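Sortase (Actinomyces oris, PDB 5UTT) is probably a class E sortase, a cysteine transpeptidase that, as in relatives, cleaves a sorting signal and joins surface proteins to the cell envelope. Local coordinates at residues Gly30-Tyr38 / Glu181-Val189. Residues are numbered along the deposited sequence; the frame is centred on the assembly and turned at random.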
# COMPACT_ATOMS: atom_id res chain seq x y z
N GLY A 30 4.73 1.35 9.26
CA GLY A 30 5.72 1.96 8.37
C GLY A 30 5.15 3.20 7.73
O GLY A 30 4.15 3.74 8.24
N MET A 31 5.81 3.66 6.66
CA MET A 31 5.29 4.78 5.84
C MET A 31 5.14 4.39 4.39
O MET A 31 5.93 3.53 3.86
CB MET A 31 6.18 6.02 5.94
CG MET A 31 5.91 6.87 7.16
SD MET A 31 7.16 8.18 7.24
CE MET A 31 6.26 9.32 8.28
N LEU A 32 4.08 4.89 3.77
CA LEU A 32 3.87 4.67 2.37
C LEU A 32 4.45 5.81 1.56
O LEU A 32 4.12 6.97 1.78
CB LEU A 32 2.38 4.56 2.04
CG LEU A 32 1.95 4.24 0.62
CD1 LEU A 32 2.39 2.84 0.18
CD2 LEU A 32 0.44 4.42 0.49
N VAL A 33 5.27 5.47 0.58
CA VAL A 33 5.82 6.48 -0.35
C VAL A 33 5.47 6.04 -1.77
O VAL A 33 5.80 4.93 -2.20
CB VAL A 33 7.33 6.67 -0.16
CG1 VAL A 33 7.88 7.58 -1.23
CG2 VAL A 33 7.66 7.21 1.23
N VAL A 34 4.80 6.91 -2.52
CA VAL A 34 4.50 6.61 -3.92
C VAL A 34 5.14 7.72 -4.77
O VAL A 34 4.68 8.87 -4.74
CB VAL A 34 2.99 6.50 -4.15
CG1 VAL A 34 2.69 6.26 -5.63
CG2 VAL A 34 2.36 5.44 -3.24
N PRO A 35 6.16 7.40 -5.57
CA PRO A 35 6.85 8.48 -6.31
C PRO A 35 5.99 9.34 -7.24
O PRO A 35 6.23 10.54 -7.39
CB PRO A 35 7.89 7.70 -7.09
CG PRO A 35 8.22 6.56 -6.20
CD PRO A 35 6.89 6.11 -5.69
N LYS A 36 4.92 8.78 -7.80
CA LYS A 36 3.98 9.61 -8.58
C LYS A 36 3.12 10.60 -7.78
O LYS A 36 2.32 11.34 -8.37
CB LYS A 36 3.06 8.72 -9.37
CG LYS A 36 3.77 8.17 -10.60
CD LYS A 36 2.75 7.84 -11.65
CE LYS A 36 3.35 7.72 -13.02
NZ LYS A 36 2.36 7.00 -13.85
N TRP A 37 3.21 10.54 -6.47
CA TRP A 37 2.46 11.43 -5.61
C TRP A 37 3.35 12.54 -5.05
O TRP A 37 2.82 13.44 -4.31
CB TRP A 37 1.77 10.66 -4.47
CG TRP A 37 0.68 9.72 -4.92
CD1 TRP A 37 0.14 9.65 -6.19
CD2 TRP A 37 -0.01 8.74 -4.14
NE1 TRP A 37 -0.80 8.68 -6.24
CE2 TRP A 37 -0.92 8.09 -5.02
CE3 TRP A 37 0.06 8.32 -2.80
CZ2 TRP A 37 -1.77 7.08 -4.59
CZ3 TRP A 37 -0.78 7.30 -2.40
CH2 TRP A 37 -1.67 6.68 -3.30
N TYR A 38 4.62 12.57 -5.42
CA TYR A 38 5.47 13.72 -5.09
C TYR A 38 4.82 14.95 -5.74
O TYR A 38 4.51 14.95 -6.92
CB TYR A 38 6.90 13.55 -5.53
CG TYR A 38 7.74 12.71 -4.60
CD1 TYR A 38 7.84 13.01 -3.24
CD2 TYR A 38 8.47 11.63 -5.09
CE1 TYR A 38 8.63 12.26 -2.39
CE2 TYR A 38 9.26 10.87 -4.25
CZ TYR A 38 9.36 11.19 -2.92
OH TYR A 38 10.16 10.41 -2.14
N GLU A 181 16.28 4.94 -5.62
CA GLU A 181 16.63 6.15 -6.36
C GLU A 181 15.48 7.13 -6.49
O GLU A 181 15.72 8.33 -6.52
CB GLU A 181 17.16 5.83 -7.74
CG GLU A 181 18.60 5.32 -7.74
CD GLU A 181 19.64 6.40 -7.42
OE1 GLU A 181 19.61 7.48 -8.07
OE2 GLU A 181 20.50 6.18 -6.54
N SER A 182 14.25 6.60 -6.58
CA SER A 182 13.04 7.44 -6.71
C SER A 182 12.74 8.25 -5.45
O SER A 182 11.98 9.23 -5.50
CB SER A 182 11.82 6.58 -7.00
OG SER A 182 11.62 5.60 -5.98
N VAL A 183 13.26 7.81 -4.31
CA VAL A 183 12.95 8.48 -3.05
C VAL A 183 13.74 9.79 -3.08
O VAL A 183 14.96 9.77 -3.18
CB VAL A 183 13.28 7.57 -1.84
CG1 VAL A 183 13.36 8.39 -0.55
CG2 VAL A 183 12.24 6.46 -1.74
N LEU A 184 13.05 10.93 -2.99
CA LEU A 184 13.68 12.24 -3.17
C LEU A 184 14.23 12.83 -1.88
O LEU A 184 15.11 13.68 -1.94
CB LEU A 184 12.70 13.25 -3.76
CG LEU A 184 12.18 12.97 -5.17
CD1 LEU A 184 11.21 14.08 -5.56
CD2 LEU A 184 13.32 12.81 -6.17
N ASN A 185 13.65 12.45 -0.76
CA ASN A 185 14.14 12.80 0.55
C ASN A 185 13.63 11.78 1.54
O ASN A 185 12.72 11.00 1.22
CB ASN A 185 13.61 14.18 0.96
CG ASN A 185 12.09 14.24 0.99
OD1 ASN A 185 11.47 14.07 2.03
ND2 ASN A 185 11.50 14.43 -0.14
N ASP A 186 14.19 11.81 2.75
CA ASP A 186 13.81 10.83 3.76
C ASP A 186 12.37 11.12 4.14
O ASP A 186 12.06 12.24 4.57
CB ASP A 186 14.73 10.92 4.98
CG ASP A 186 14.80 9.61 5.75
OD1 ASP A 186 13.82 8.84 5.75
OD2 ASP A 186 15.86 9.37 6.38
N PRO A 187 11.48 10.12 4.00
CA PRO A 187 10.10 10.26 4.46
C PRO A 187 10.01 10.31 5.97
O PRO A 187 9.08 10.93 6.51
CB PRO A 187 9.40 9.02 3.93
CG PRO A 187 10.49 8.04 3.76
CD PRO A 187 11.71 8.80 3.38
N GLY A 188 11.00 9.72 6.64
CA GLY A 188 11.01 9.63 8.09
C GLY A 188 12.36 10.07 8.63
O GLY A 188 13.03 10.96 8.09
N VAL A 189 12.75 9.45 9.72
CA VAL A 189 13.98 9.77 10.42
C VAL A 189 15.00 8.66 10.11
O VAL A 189 14.71 7.51 10.36
CB VAL A 189 13.70 9.82 11.93
CG1 VAL A 189 14.96 10.18 12.70
CG2 VAL A 189 12.58 10.83 12.22
O HOH W 1 10.14 10.71 0.48
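L184 lies over one face of the Y38 ring, and the two side chains slide past each other in opposite directions. L184 CD1 sits 3.9 Å from the centroid of the Y38 ring and 17° off its normal, which meets the geometry of a CH-pi contact. The edge of the same ring faces backbone: Y38 CE2 is 3.4 Å from S182 O, near the ring plane. With CG anti to its own carbonyl carbon (chi1 -81°), Y38 carries its hydroxyl across to the C-terminal segment. There L184 N donates to Y38 OH at 3.1 Å, nearly straight at 167°. A water in the ring plane, 2.6 Å from Y38 OH, donates to N185 O. The phenol oxygen therefore ties the segment 181-189 down at two successive backbone positions, directly at L184 and through water at N185.

On the strand side, V33 and P187 cross at about a right angle, V33 CG2 approaching P187 CB to 3.7 Å. M31, extended beyond CG, brings SD within 3.4 Å of P187 O. At the other end P35 CG rests 3.7 Å from S182 CB, while S182 OG is hydrogen-bonded to E100. D186 OD1 accepts from G188 N, forming an Asx turn that folds the backbone around P187.

Alternate residues M31, V33 and P35 point toward the tail, whereas L32 and V34 point away. W109 of strand 108-120 touches V183 and P187, so the segment also rests on that strand. The C-terminal segment 181-189 thus packs without regular structure against the end of strand 28-33, the following 3-10 turn and Y38 just beyond it, in the sortase beta-barrel fold.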